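Local coordinates for protein Exo-beta-1,3-glucanase (Streptomyces sp. SirexAA-E, PDB 4PEY) that hydrolyses laminarin and laminarioligosaccharides as a secreted exo-beta-1,3-glucanase of glycoside hydrolase family 55, yielding glucose and laminaribiose, at residues D85-D96 with L115-W126; Q35-E46 with N68-S76. The protein carries 1 engineered substitution. All blocks are in the same frame, centred on the assembly; numbering follows the deposited sequence. Where two conformers were deposited one is given.

Contact 1 (D85-D96 with L115-W126); sequences DDTTFNGDVTVD and LALNPVNGTNRW. With BGC (beta-D-glucopyranose), chain C; BGC (beta-D-glucopyranose), chain B; BGC (beta-D-glucopyranose), chain D.
Arg125 and Asp96 reach from neighbouring coils of a right-handed parallel beta-helix, the fold of glycoside hydrolase family 55, to bound laminaritriose, whose beta-1,3-linked glucoses run from chain C (non-reducing end) through B to D. The guanidinium meets the chain C glucose edge-on: NE of Arg125 donates in plane to its O2 at 2.9 Å. Asp96 OD2 accepts from O2 of the chain B glucose (2.6 Å) and from O2 of the chain D glucose. That same oxygen lies 3.8 Å from Arg125 NE but well out of the guanidinium plane, a long, purely electrostatic pairing. Two waters bridge the chain C glucose to the protein: one joins O3 to Asp92 OD2, Thr94 OG1 (also hydrogen-bonded to Asn68 OD1) and Arg125 N, the other O4 to Asn121 N. Asp92 is itself steadied by Val120 N, which meets the syn side of OD1 at 3.0 Å. Behind these polar groups, Val93 CG2 packs on Leu117 CD2 while CG1, anti to the backbone N (chi1 172°), turns to Trp126 CZ3. Farther back, 87-89 and 116-118 pair in parallel through Ala116 N to Thr87 O and Phe89 N to Ala116 O. Asn118 ND2 continues the ladder outside the backbone by donating to Asn90 OD1, their amide planes 76° apart; Asn90 ND2 in turn bonds Asn65 OD1. Past the corner at Asn90 and Gly91, the Asn124 amide fills in for a backbone, its OD1 taking Val93 N on a lone pair and its ND2 returning a bond to Val93 O at 2.8 Å.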
loop_
_atom_site.group_PDB
_atom_site.type_symbol
_atom_site.label_atom_id
_atom_site.label_comp_id
_atom_site.label_asym_id
_atom_site.label_seq_id
_atom_site.Cartn_x
_atom_site.Cartn_y
_atom_site.Cartn_z
ATOM N N ASP A 85 -8.315 6.265 20.666
ATOM C CA ASP A 85 -7.980 6.467 22.075
ATOM C C ASP A 85 -8.730 5.498 22.996
ATOM O O ASP A 85 -8.473 5.467 24.194
ATOM C CB ASP A 85 -8.248 7.918 22.488
ATOM C CG ASP A 85 -7.260 8.888 21.858
ATOM O OD1 ASP A 85 -6.052 8.803 22.180
ATOM O OD2 ASP A 85 -7.681 9.724 21.033
ATOM N N ASP A 86 -9.635 4.694 22.437
ATOM C CA ASP A 86 -10.303 3.659 23.226
ATOM C C ASP A 86 -9.340 2.538 23.599
ATOM O O ASP A 86 -9.578 1.805 24.558
ATOM C CB ASP A 86 -11.492 3.062 22.471
ATOM C CG ASP A 86 -12.600 4.062 22.238
ATOM O OD1 ASP A 86 -12.649 5.089 22.947
ATOM O OD2 ASP A 86 -13.436 3.807 21.349
ATOM N N THR A 87 -8.256 2.407 22.836
ATOM C CA THR A 87 -7.273 1.355 23.079
ATOM C C THR A 87 -5.897 1.988 23.165
ATOM O O THR A 87 -5.300 2.323 22.142
ATOM C CB THR A 87 -7.288 0.275 21.967
ATOM O OG1 THR A 87 -8.643 -0.102 21.691
ATOM C CG2 THR A 87 -6.522 -0.960 22.412
ATOM N N THR A 88 -5.404 2.155 24.389
ATOM C CA THR A 88 -4.196 2.930 24.621
ATOM C C THR A 88 -3.065 2.055 25.150
ATOM O O THR A 88 -3.250 1.283 26.093
ATOM C CB THR A 88 -4.462 4.082 25.618
ATOM O OG1 THR A 88 -5.428 4.985 25.061
ATOM C CG2 THR A 88 -3.177 4.853 25.913
ATOM N N PHE A 89 -1.900 2.174 24.521
ATOM C CA PHE A 89 -0.681 1.529 25.002
ATOM C C PHE A 89 0.173 2.539 25.740
ATOM O O PHE A 89 0.546 3.570 25.165
ATOM C CB PHE A 89 0.182 0.965 23.858
ATOM C CG PHE A 89 -0.363 -0.273 23.184
ATOM C CD1 PHE A 89 -1.622 -0.776 23.474
ATOM C CD2 PHE A 89 0.414 -0.929 22.239
ATOM C CE1 PHE A 89 -2.095 -1.922 22.835
ATOM C CE2 PHE A 89 -0.048 -2.063 21.595
ATOM C CZ PHE A 89 -1.305 -2.560 21.890
ATOM N N ASN A 90 0.489 2.258 26.999
ATOM C CA ASN A 90 1.616 2.916 27.629
ATOM C C ASN A 90 2.824 2.090 27.242
ATOM O O ASN A 90 3.147 1.074 27.866
ATOM C CB ASN A 90 1.410 3.038 29.132
ATOM C CG ASN A 90 0.307 4.008 29.458
ATOM O OD1 ASN A 90 0.246 5.099 28.877
ATOM N ND2 ASN A 90 -0.602 3.609 30.335
ATOM N N GLY A 91 3.439 2.507 26.142
ATOM C CA GLY A 91 4.425 1.698 25.460
ATOM C C GLY A 91 4.400 1.964 23.970
ATOM O O GLY A 91 3.946 3.023 23.538
ATOM N N ASP A 92 4.869 0.989 23.188
ATOM C CA ASP A 92 5.244 1.228 21.803
ATOM C C ASP A 92 4.729 0.155 20.854
ATOM O O ASP A 92 4.514 -0.999 21.247
ATOM C CB ASP A 92 6.773 1.297 21.664
ATOM C CG ASP A 92 7.397 2.449 22.447
ATOM O OD1 ASP A 92 7.212 2.528 23.685
ATOM O OD2 ASP A 92 8.100 3.268 21.818
ATOM N N VAL A 93 4.552 0.548 19.599
ATOM C CA VAL A 93 4.398 -0.394 18.500
ATOM C C VAL A 93 5.607 -0.157 17.596
ATOM O O VAL A 93 5.678 0.835 16.865
ATOM C CB VAL A 93 3.062 -0.203 17.748
ATOM C CG1 VAL A 93 3.026 -1.058 16.504
ATOM C CG2 VAL A 93 1.891 -0.561 18.659
ATOM N N THR A 94 6.578 -1.057 17.697
ATOM C CA THR A 94 7.915 -0.827 17.166
ATOM C C THR A 94 8.243 -1.638 15.926
ATOM O O THR A 94 8.049 -2.855 15.913
ATOM C CB THR A 94 8.968 -1.159 18.241
ATOM O OG1 THR A 94 8.777 -0.294 19.368
ATOM C CG2 THR A 94 10.400 -1.013 17.701
ATOM N N VAL A 95 8.746 -0.970 14.890
ATOM C CA VAL A 95 9.476 -1.662 13.835
ATOM C C VAL A 95 10.884 -1.073 13.737
ATOM O O VAL A 95 11.053 0.149 13.614
ATOM C CB VAL A 95 8.766 -1.571 12.464
ATOM C CG1 VAL A 95 9.605 -2.236 11.379
ATOM C CG2 VAL A 95 7.386 -2.222 12.520
ATOM N N ASP A 96 11.889 -1.942 13.817
ATOM C CA ASP A 96 13.288 -1.537 13.665
ATOM C C ASP A 96 13.936 -2.526 12.696
ATOM O O ASP A 96 13.259 -3.416 12.164
ATOM C CB ASP A 96 14.012 -1.496 15.022
ATOM C CG ASP A 96 15.258 -0.592 15.023
ATOM O OD1 ASP A 96 15.703 -0.110 13.954
ATOM O OD2 ASP A 96 15.822 -0.383 16.118
ATOM N N LEU A 115 -5.018 2.484 17.312
ATOM C CA LEU A 115 -4.427 2.481 18.647
ATOM C C LEU A 115 -3.949 3.870 19.025
ATOM O O LEU A 115 -3.544 4.653 18.155
ATOM C CB LEU A 115 -3.236 1.516 18.726
ATOM C CG LEU A 115 -3.492 0.022 18.563
ATOM C CD1 LEU A 115 -2.202 -0.693 18.224
ATOM C CD2 LEU A 115 -4.091 -0.544 19.839
ATOM N N ALA A 116 -3.968 4.164 20.323
ATOM C CA ALA A 116 -3.268 5.333 20.852
ATOM C C ALA A 116 -1.982 4.866 21.536
ATOM O O ALA A 116 -1.991 3.870 22.272
ATOM C CB ALA A 116 -4.148 6.113 21.824
ATOM N N LEU A 117 -0.877 5.558 21.264
ATOM C CA LEU A 117 0.430 5.171 21.798
ATOM C C LEU A 117 1.020 6.270 22.673
ATOM O O LEU A 117 1.032 7.446 22.292
ATOM C CB LEU A 117 1.413 4.854 20.670
ATOM C CG LEU A 117 0.957 3.852 19.617
ATOM C CD1 LEU A 117 2.057 3.686 18.578
ATOM C CD2 LEU A 117 0.603 2.508 20.242
ATOM N N ASN A 118 1.501 5.864 23.843
ATOM C CA ASN A 118 2.228 6.728 24.767
ATOM C C ASN A 118 3.654 6.174 24.873
ATOM O O ASN A 118 3.960 5.425 25.805
ATOM C CB ASN A 118 1.523 6.757 26.135
ATOM C CG ASN A 118 2.160 7.728 27.117
ATOM O OD1 ASN A 118 2.813 8.699 26.726
ATOM N ND2 ASN A 118 1.953 7.476 28.408
ATOM N N PRO A 119 4.515 6.488 23.880
ATOM C CA PRO A 119 5.802 5.776 23.752
ATOM C C PRO A 119 6.754 6.032 24.922
ATOM O O PRO A 119 6.808 7.157 25.437
ATOM C CB PRO A 119 6.380 6.309 22.432
ATOM C CG PRO A 119 5.698 7.617 22.208
ATOM C CD PRO A 119 4.318 7.479 22.807
ATOM N N VAL A 120 7.510 5.005 25.311
ATOM C CA VAL A 120 8.241 5.048 26.578
ATOM C C VAL A 120 9.320 6.146 26.634
ATOM O O VAL A 120 9.561 6.710 27.701
ATOM C CB VAL A 120 8.876 3.662 26.910
ATOM C CG1 VAL A 120 10.027 3.343 25.984
ATOM C CG2 VAL A 120 9.343 3.614 28.359
ATOM N N ASN A 121 9.961 6.474 25.511
ATOM C CA ASN A 121 10.953 7.559 25.557
ATOM C C ASN A 121 10.436 8.839 24.909
ATOM O O ASN A 121 11.205 9.766 24.635
ATOM C CB ASN A 121 12.300 7.129 24.924
ATOM C CG ASN A 121 12.280 7.065 23.392
ATOM O OD1 ASN A 121 11.302 7.409 22.737
ATOM N ND2 ASN A 121 13.398 6.623 22.820
ATOM N N GLY A 122 9.128 8.881 24.675
ATOM C CA GLY A 122 8.504 10.036 24.059
ATOM C C GLY A 122 8.363 9.928 22.550
ATOM O O GLY A 122 7.687 10.754 21.927
ATOM N N THR A 123 8.992 8.912 21.957
ATOM C CA THR A 123 8.971 8.743 20.504
ATOM C C THR A 123 8.760 7.290 20.115
ATOM O O THR A 123 9.489 6.409 20.568
ATOM C CB THR A 123 10.284 9.255 19.859
ATOM O OG1 THR A 123 10.458 10.642 20.173
ATOM C CG2 THR A 123 10.249 9.093 18.348
ATOM N N ASN A 124 7.761 7.042 19.271
ATOM C CA ASN A 124 7.524 5.707 18.736
ATOM C C ASN A 124 8.326 5.509 17.456
ATOM O O ASN A 124 8.352 6.406 16.620
ATOM C CB ASN A 124 6.032 5.497 18.451
ATOM C CG ASN A 124 5.686 4.046 18.226
ATOM O OD1 ASN A 124 5.498 3.294 19.182
ATOM N ND2 ASN A 124 5.605 3.637 16.960
ATOM N N ARG A 125 8.962 4.349 17.286
ATOM C CA ARG A 125 9.717 4.077 16.063
ATOM C C ARG A 125 8.974 3.111 15.146
ATOM O O ARG A 125 8.697 1.963 15.525
ATOM C CB ARG A 125 11.106 3.509 16.376
ATOM C CG ARG A 125 11.963 3.328 15.120
ATOM C CD ARG A 125 13.188 2.457 15.366
ATOM N NE ARG A 125 13.922 2.869 16.558
ATOM C CZ ARG A 125 14.794 3.870 16.593
ATOM N NH1 ARG A 125 15.415 4.166 17.727
ATOM N NH2 ARG A 125 15.044 4.578 15.497
ATOM N N TRP A 126 8.666 3.580 13.937
ATOM C CA TRP A 126 7.986 2.779 12.907
ATOM C C TRP A 126 8.861 2.797 11.648
ATOM O O TRP A 126 8.571 3.497 10.672
ATOM C CB TRP A 126 6.573 3.332 12.643
ATOM C CG TRP A 126 5.685 2.548 11.694
ATOM C CD1 TRP A 126 5.328 2.906 10.422
ATOM C CD2 TRP A 126 5.022 1.301 11.958
ATOM N NE1 TRP A 126 4.497 1.960 9.876
ATOM C CE2 TRP A 126 4.294 0.961 10.793
ATOM C CE3 TRP A 126 4.976 0.437 13.059
ATOM C CZ2 TRP A 126 3.529 -0.208 10.700
ATOM C CZ3 TRP A 126 4.210 -0.722 12.966
ATOM C CH2 TRP A 126 3.503 -1.035 11.789
HETATM C C2 BGC C . 12.562 0.988 19.983
HETATM C C3 BGC C . 12.528 2.340 20.685
HETATM C C4 BGC C . 11.900 2.227 22.077
HETATM C C5 BGC C . 12.513 1.068 22.858
HETATM C C6 BGC C . 11.768 0.819 24.164
HETATM C C1 BGC C . 13.204 -0.046 20.898
HETATM O O2 BGC C . 13.286 1.082 18.767
HETATM O O3 BGC C . 11.804 3.248 19.893
HETATM O O4 BGC C . 12.103 3.429 22.795
HETATM O O5 BGC C . 12.463 -0.119 22.098
HETATM O O6 BGC C . 12.581 0.080 25.048
HETATM C C2 BGC B . 14.905 -2.237 19.145
HETATM C C3 BGC B . 14.277 -2.076 20.520
HETATM C C4 BGC B . 14.059 -3.446 21.150
HETATM C C5 BGC B . 15.340 -4.275 21.121
HETATM C C6 BGC B . 15.055 -5.695 21.607
HETATM C C1 BGC B . 16.192 -3.045 19.279
HETATM O O2 BGC B . 15.163 -0.970 18.576
HETATM O O3 BGC B . 13.039 -1.412 20.391
HETATM O O4 BGC B . 13.612 -3.296 22.479
HETATM O O5 BGC B . 15.884 -4.319 19.815
HETATM O O6 BGC B . 16.250 -6.442 21.606
HETATM C C2 BGC D . 18.596 -2.790 16.568
HETATM C C3 BGC D . 18.089 -3.540 17.792
HETATM C C4 BGC D . 18.385 -5.036 17.693
HETATM C C5 BGC D . 19.844 -5.282 17.318
HETATM C C6 BGC D . 20.121 -6.780 17.134
HETATM C C1 BGC D . 20.030 -3.161 16.217
HETATM O O1 BGC D . 20.319 -2.583 14.955
HETATM O O2 BGC D . 18.497 -1.398 16.808
HETATM O O3 BGC D . 16.698 -3.316 17.893
HETATM O O4 BGC D . 18.099 -5.655 18.932
HETATM O O5 BGC D . 20.178 -4.572 16.137
HETATM O O6 BGC D . 19.235 -7.344 16.181
HETATM O O HOH W 1 9.202 2.510 19.508
HETATM O O HOH W 2 9.839 4.858 22.924
#

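Contact 2 (Q35-E46 with N68-S76). With BGC (beta-D-glucopyranose), chain B.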
loop_
_atom_site.group_PDB
_atom_site.type_symbol
_atom_site.label_atom_id
_atom_site.label_comp_id
_atom_site.label_asym_id
_atom_site.label_seq_id
_atom_site.Cartn_x
_atom_site.Cartn_y
_atom_site.Cartn_z
ATOM N N GLN A 35 3.121 -9.265 26.933
ATOM C CA GLN A 35 4.446 -8.990 26.389
ATOM C C GLN A 35 5.129 -10.276 25.926
ATOM O O GLN A 35 5.716 -10.321 24.843
ATOM C CB GLN A 35 5.321 -8.268 27.416
ATOM C CG GLN A 35 6.703 -7.918 26.873
ATOM C CD GLN A 35 6.649 -6.862 25.780
ATOM O OE1 GLN A 35 6.319 -5.709 26.040
ATOM N NE2 GLN A 35 6.973 -7.252 24.554
ATOM N N GLY A 36 5.028 -11.323 26.738
ATOM C CA GLY A 36 5.604 -12.609 26.385
ATOM C C GLY A 36 4.998 -13.178 25.113
ATOM O O GLY A 36 5.704 -13.713 24.258
ATOM N N LYS A 37 3.681 -13.056 24.987
ATOM C CA LYS A 37 2.977 -13.587 23.826
ATOM C C LYS A 37 3.333 -12.843 22.547
ATOM O O LYS A 37 3.555 -13.460 21.501
ATOM C CB LYS A 37 1.466 -13.548 24.071
ATOM C CG LYS A 37 1.035 -14.579 25.096
ATOM C CD LYS A 37 -0.329 -14.293 25.701
ATOM C CE LYS A 37 -0.646 -15.323 26.784
ATOM N NZ LYS A 37 -1.877 -14.988 27.546
ATOM N N VAL A 38 3.403 -11.517 22.625
ATOM C CA VAL A 38 3.738 -10.718 21.453
ATOM C C VAL A 38 5.217 -10.904 21.074
ATOM O O VAL A 38 5.566 -10.916 19.894
ATOM C CB VAL A 38 3.398 -9.230 21.698
ATOM C CG1 VAL A 38 3.928 -8.348 20.587
ATOM C CG2 VAL A 38 1.892 -9.067 21.832
ATOM N N ASP A 39 6.076 -11.091 22.073
ATOM C CA ASP A 39 7.488 -11.375 21.815
ATOM C C ASP A 39 7.671 -12.735 21.140
ATOM O O ASP A 39 8.551 -12.900 20.293
ATOM C CB ASP A 39 8.307 -11.334 23.111
ATOM C CG ASP A 39 8.650 -9.924 23.550
ATOM O OD1 ASP A 39 8.564 -8.995 22.716
ATOM O OD2 ASP A 39 9.024 -9.753 24.733
ATOM N N GLU A 40 6.852 -13.711 21.521
ATOM C CA GLU A 40 6.936 -15.031 20.905
ATOM C C GLU A 40 6.637 -14.942 19.408
ATOM O O GLU A 40 7.341 -15.536 18.586
ATOM C CB GLU A 40 5.980 -16.018 21.582
ATOM C CG GLU A 40 5.990 -17.391 20.935
ATOM C CD GLU A 40 5.126 -18.403 21.663
ATOM O OE1 GLU A 40 4.181 -17.990 22.375
ATOM O OE2 GLU A 40 5.395 -19.616 21.519
ATOM N N VAL A 41 5.592 -14.194 19.062
ATOM C CA VAL A 41 5.243 -13.982 17.662
ATOM C C VAL A 41 6.385 -13.263 16.942
ATOM O O VAL A 41 6.782 -13.660 15.848
ATOM C CB VAL A 41 3.929 -13.168 17.520
ATOM C CG1 VAL A 41 3.651 -12.831 16.059
ATOM C CG2 VAL A 41 2.754 -13.947 18.117
ATOM N N PHE A 42 6.925 -12.217 17.564
ATOM C CA PHE A 42 8.010 -11.465 16.937
ATOM C C PHE A 42 9.242 -12.329 16.674
ATOM O O PHE A 42 9.838 -12.235 15.599
ATOM C CB PHE A 42 8.418 -10.255 17.784
ATOM C CG PHE A 42 9.543 -9.456 17.175
ATOM C CD1 PHE A 42 9.368 -8.820 15.955
ATOM C CD2 PHE A 42 10.779 -9.370 17.802
ATOM C CE1 PHE A 42 10.395 -8.085 15.380
ATOM C CE2 PHE A 42 11.811 -8.636 17.234
ATOM C CZ PHE A 42 11.622 -7.998 16.020
ATOM N N ARG A 43 9.628 -13.167 17.637
ATOM C CA ARG A 43 10.803 -14.024 17.449
ATOM C C ARG A 43 10.638 -14.907 16.215
ATOM O O ARG A 43 11.583 -15.095 15.447
ATOM C CB ARG A 43 11.064 -14.896 18.686
ATOM C CG ARG A 43 11.638 -14.137 19.882
ATOM C CD ARG A 43 12.238 -15.081 20.933
ATOM N NE ARG A 43 11.267 -16.046 21.448
ATOM C CZ ARG A 43 10.439 -15.815 22.465
ATOM N NH1 ARG A 43 9.594 -16.758 22.862
ATOM N NH2 ARG A 43 10.454 -14.641 23.086
ATOM N N LYS A 44 9.427 -15.423 16.014
ATOM C CA LYS A 44 9.144 -16.260 14.854
ATOM C C LYS A 44 9.071 -15.466 13.552
ATOM O O LYS A 44 9.433 -15.985 12.496
ATOM C CB LYS A 44 7.833 -17.029 15.056
ATOM C CG LYS A 44 7.925 -18.128 16.097
ATOM C CD LYS A 44 6.613 -18.890 16.223
ATOM C CE LYS A 44 5.483 -17.998 16.719
ATOM N NZ LYS A 44 4.247 -18.786 17.017
ATOM N N GLN A 45 8.618 -14.212 13.623
ATOM C CA GLN A 45 8.318 -13.441 12.410
ATOM C C GLN A 45 9.367 -12.402 12.029
ATOM O O GLN A 45 9.341 -11.882 10.913
ATOM C CB GLN A 45 6.965 -12.735 12.553
ATOM C CG GLN A 45 5.786 -13.697 12.565
ATOM C CD GLN A 45 5.833 -14.655 11.389
ATOM O OE1 GLN A 45 6.179 -15.831 11.532
ATOM N NE2 GLN A 45 5.514 -14.150 10.213
ATOM N N GLU A 46 10.285 -12.112 12.950
ATOM C CA GLU A 46 11.284 -11.059 12.754
ATOM C C GLU A 46 12.004 -11.119 11.399
ATOM O O GLU A 46 12.076 -10.116 10.685
ATOM C CB GLU A 46 12.323 -11.112 13.880
ATOM C CG GLU A 46 13.419 -10.071 13.749
ATOM C CD GLU A 46 14.387 -10.100 14.912
ATOM O OE1 GLU A 46 14.448 -11.124 15.623
ATOM O OE2 GLU A 46 15.093 -9.099 15.118
ATOM N N ASN A 68 6.042 -3.306 24.734
ATOM C CA ASN A 68 6.781 -2.932 23.542
ATOM C C ASN A 68 6.482 -4.000 22.517
ATOM O O ASN A 68 7.099 -5.070 22.508
ATOM C CB ASN A 68 8.292 -2.808 23.798
ATOM C CG ASN A 68 9.055 -2.324 22.566
ATOM O OD1 ASN A 68 8.451 -1.882 21.579
ATOM N ND2 ASN A 68 10.383 -2.405 22.616
ATOM N N ALA A 69 5.483 -3.730 21.688
ATOM C CA ALA A 69 5.051 -4.693 20.689
ATOM C C ALA A 69 5.900 -4.532 19.439
ATOM O O ALA A 69 5.651 -3.641 18.622
ATOM C CB ALA A 69 3.559 -4.512 20.371
ATOM N N GLN A 70 6.917 -5.379 19.301
ATOM C CA GLN A 70 7.749 -5.357 18.107
ATOM C C GLN A 70 7.034 -6.135 17.026
ATOM O O GLN A 70 6.584 -7.264 17.258
ATOM C CB GLN A 70 9.133 -5.952 18.377
ATOM C CG GLN A 70 9.982 -5.124 19.338
ATOM C CD GLN A 70 11.368 -5.707 19.527
ATOM O OE1 GLN A 70 12.253 -5.519 18.692
ATOM N NE2 GLN A 70 11.563 -6.425 20.628
ATOM N N ILE A 71 6.934 -5.531 15.846
ATOM C CA ILE A 71 6.143 -6.076 14.753
ATOM C C ILE A 71 7.042 -6.624 13.648
ATOM O O ILE A 71 7.781 -5.865 13.011
ATOM C CB ILE A 71 5.195 -5.001 14.181
ATOM C CG1 ILE A 71 4.403 -4.329 15.317
ATOM C CG2 ILE A 71 4.284 -5.598 13.123
ATOM C CD1 ILE A 71 3.577 -5.284 16.180
ATOM N N GLY A 72 7.000 -7.945 13.444
ATOM C CA GLY A 72 7.756 -8.588 12.381
ATOM C C GLY A 72 6.971 -8.732 11.092
ATOM O O GLY A 72 5.954 -8.061 10.906
ATOM N N PHE A 73 7.438 -9.600 10.197
ATOM C CA PHE A 73 6.746 -9.848 8.937
ATOM C C PHE A 73 5.354 -10.437 9.163
ATOM O O PHE A 73 5.134 -11.164 10.132
ATOM C CB PHE A 73 7.557 -10.798 8.048
ATOM C CG PHE A 73 8.758 -10.158 7.407
ATOM C CD1 PHE A 73 10.009 -10.225 8.011
ATOM C CD2 PHE A 73 8.627 -9.461 6.206
ATOM C CE1 PHE A 73 11.114 -9.628 7.416
ATOM C CE2 PHE A 73 9.721 -8.863 5.607
ATOM C CZ PHE A 73 10.968 -8.943 6.212
ATOM N N TYR A 74 4.436 -10.111 8.254
ATOM C CA TYR A 74 3.084 -10.686 8.211
ATOM C C TYR A 74 2.385 -10.641 9.562
ATOM O O TYR A 74 1.694 -11.582 9.957
ATOM C CB TYR A 74 3.123 -12.129 7.700
ATOM C CG TYR A 74 3.877 -12.309 6.405
ATOM C CD1 TYR A 74 3.359 -11.847 5.195
ATOM C CD2 TYR A 74 5.115 -12.941 6.390
ATOM C CE1 TYR A 74 4.057 -12.020 4.002
ATOM C CE2 TYR A 74 5.822 -13.109 5.210
ATOM C CZ TYR A 74 5.288 -12.652 4.020
ATOM O OH TYR A 74 6.008 -12.833 2.861
ATOM N N THR A 75 2.549 -9.518 10.249
ATOM C CA THR A 75 1.907 -9.297 11.529
ATOM C C THR A 75 1.122 -7.991 11.456
ATOM O O THR A 75 1.688 -6.950 11.128
ATOM C CB THR A 75 2.945 -9.240 12.675
ATOM O OG1 THR A 75 3.695 -10.464 12.700
ATOM C CG2 THR A 75 2.259 -9.068 14.001
ATOM N N SER A 76 -0.183 -8.054 11.730
ATOM C CA SER A 76 -0.981 -6.847 11.901
ATOM C C SER A 76 -1.229 -6.634 13.384
ATOM O O SER A 76 -1.349 -7.599 14.146
ATOM C CB SER A 76 -2.320 -6.937 11.155
ATOM O OG SER A 76 -3.103 -8.025 11.620
HETATM C C2 BGC B . 14.905 -2.237 19.145
HETATM C C3 BGC B . 14.277 -2.076 20.520
HETATM C C4 BGC B . 14.059 -3.446 21.150
HETATM C C5 BGC B . 15.340 -4.275 21.121
HETATM C C6 BGC B . 15.055 -5.695 21.607
HETATM C C1 BGC B . 16.192 -3.045 19.279
HETATM O O2 BGC B . 15.163 -0.970 18.576
HETATM O O3 BGC B . 13.039 -1.412 20.391
HETATM O O4 BGC B . 13.612 -3.296 22.479
HETATM O O5 BGC B . 15.884 -4.319 19.815
HETATM O O6 BGC B . 16.250 -6.442 21.606
HETATM O O HOH W 3 4.827 -9.436 17.333
HETATM O O HOH W 4 7.188 -7.945 20.625
HETATM O O HOH W 5 9.625 -6.322 22.887
#
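Two glutamines ten residues apart on helix 35-45 each send a carboxamide to the backbone of 68-76, and Gln35 grips both polar atoms of a single residue. Its OE1 takes Asn68 N on a lone pair at 2.7 Å; its NE2 donates to Asn68 O at 3.0 Å, from above the carbonyl plane. A bend at chi2 (68°) folds the amide round to the strand. Gln45 holds Phe73 with one side-chain and one backbone atom, NE2 giving to Phe73 O while Phe73 N gives to the Gln45 backbone O at 3.1 Å; Gln45 OE1 turns to Asn48. Between these two grips Gln70 CB sits over the centre of the Phe42 ring, 3.6 Å from its centroid, a CH-pi contact, and Gly72 N lies at the ring's edge. Gly72 CA passes 3.9 Å from Gln45 O. Val38 CG1 rests on Ala69. Waters complete the seam, one of them linking Val38 O to Gln70 O and another joining Asp39 OD1, Asn68 O and Gln70 NE2. The helix caps the N-terminal end of the beta-helix, running nearly parallel to strand 68-70 (21°), with strand-edge polar groups satisfied by side chains and water, which probably fixes Asn68 and Gln70 beside the chain B glucose.

In the fold
Contacts 1 and 2 follow one another along the chain, their centres 15 Å apart, and share the beta-helix wall through neighbouring strands 67-70 and 87-94. Thr94 ties them together: its N lies 2.9 Å from Ala69 O and its OG1 2.7 Å from Asn68 OD1, both probable hydrogen bonds. Both contacts touch the chain B glucose and contribute to the same 11-residue glycan pocket, seven residues from contact 1 and two from contact 2. This pocket is distinct from the active-site pocket, whose substrate-binding residues include Tyr150 and Trp402: the Arg125 side chain is about 6 Å from that of Tyr150, and Tyr74's about 8 Å from that of Trp402. The position of the probable proton donor holds an engineered alanine, Ala458.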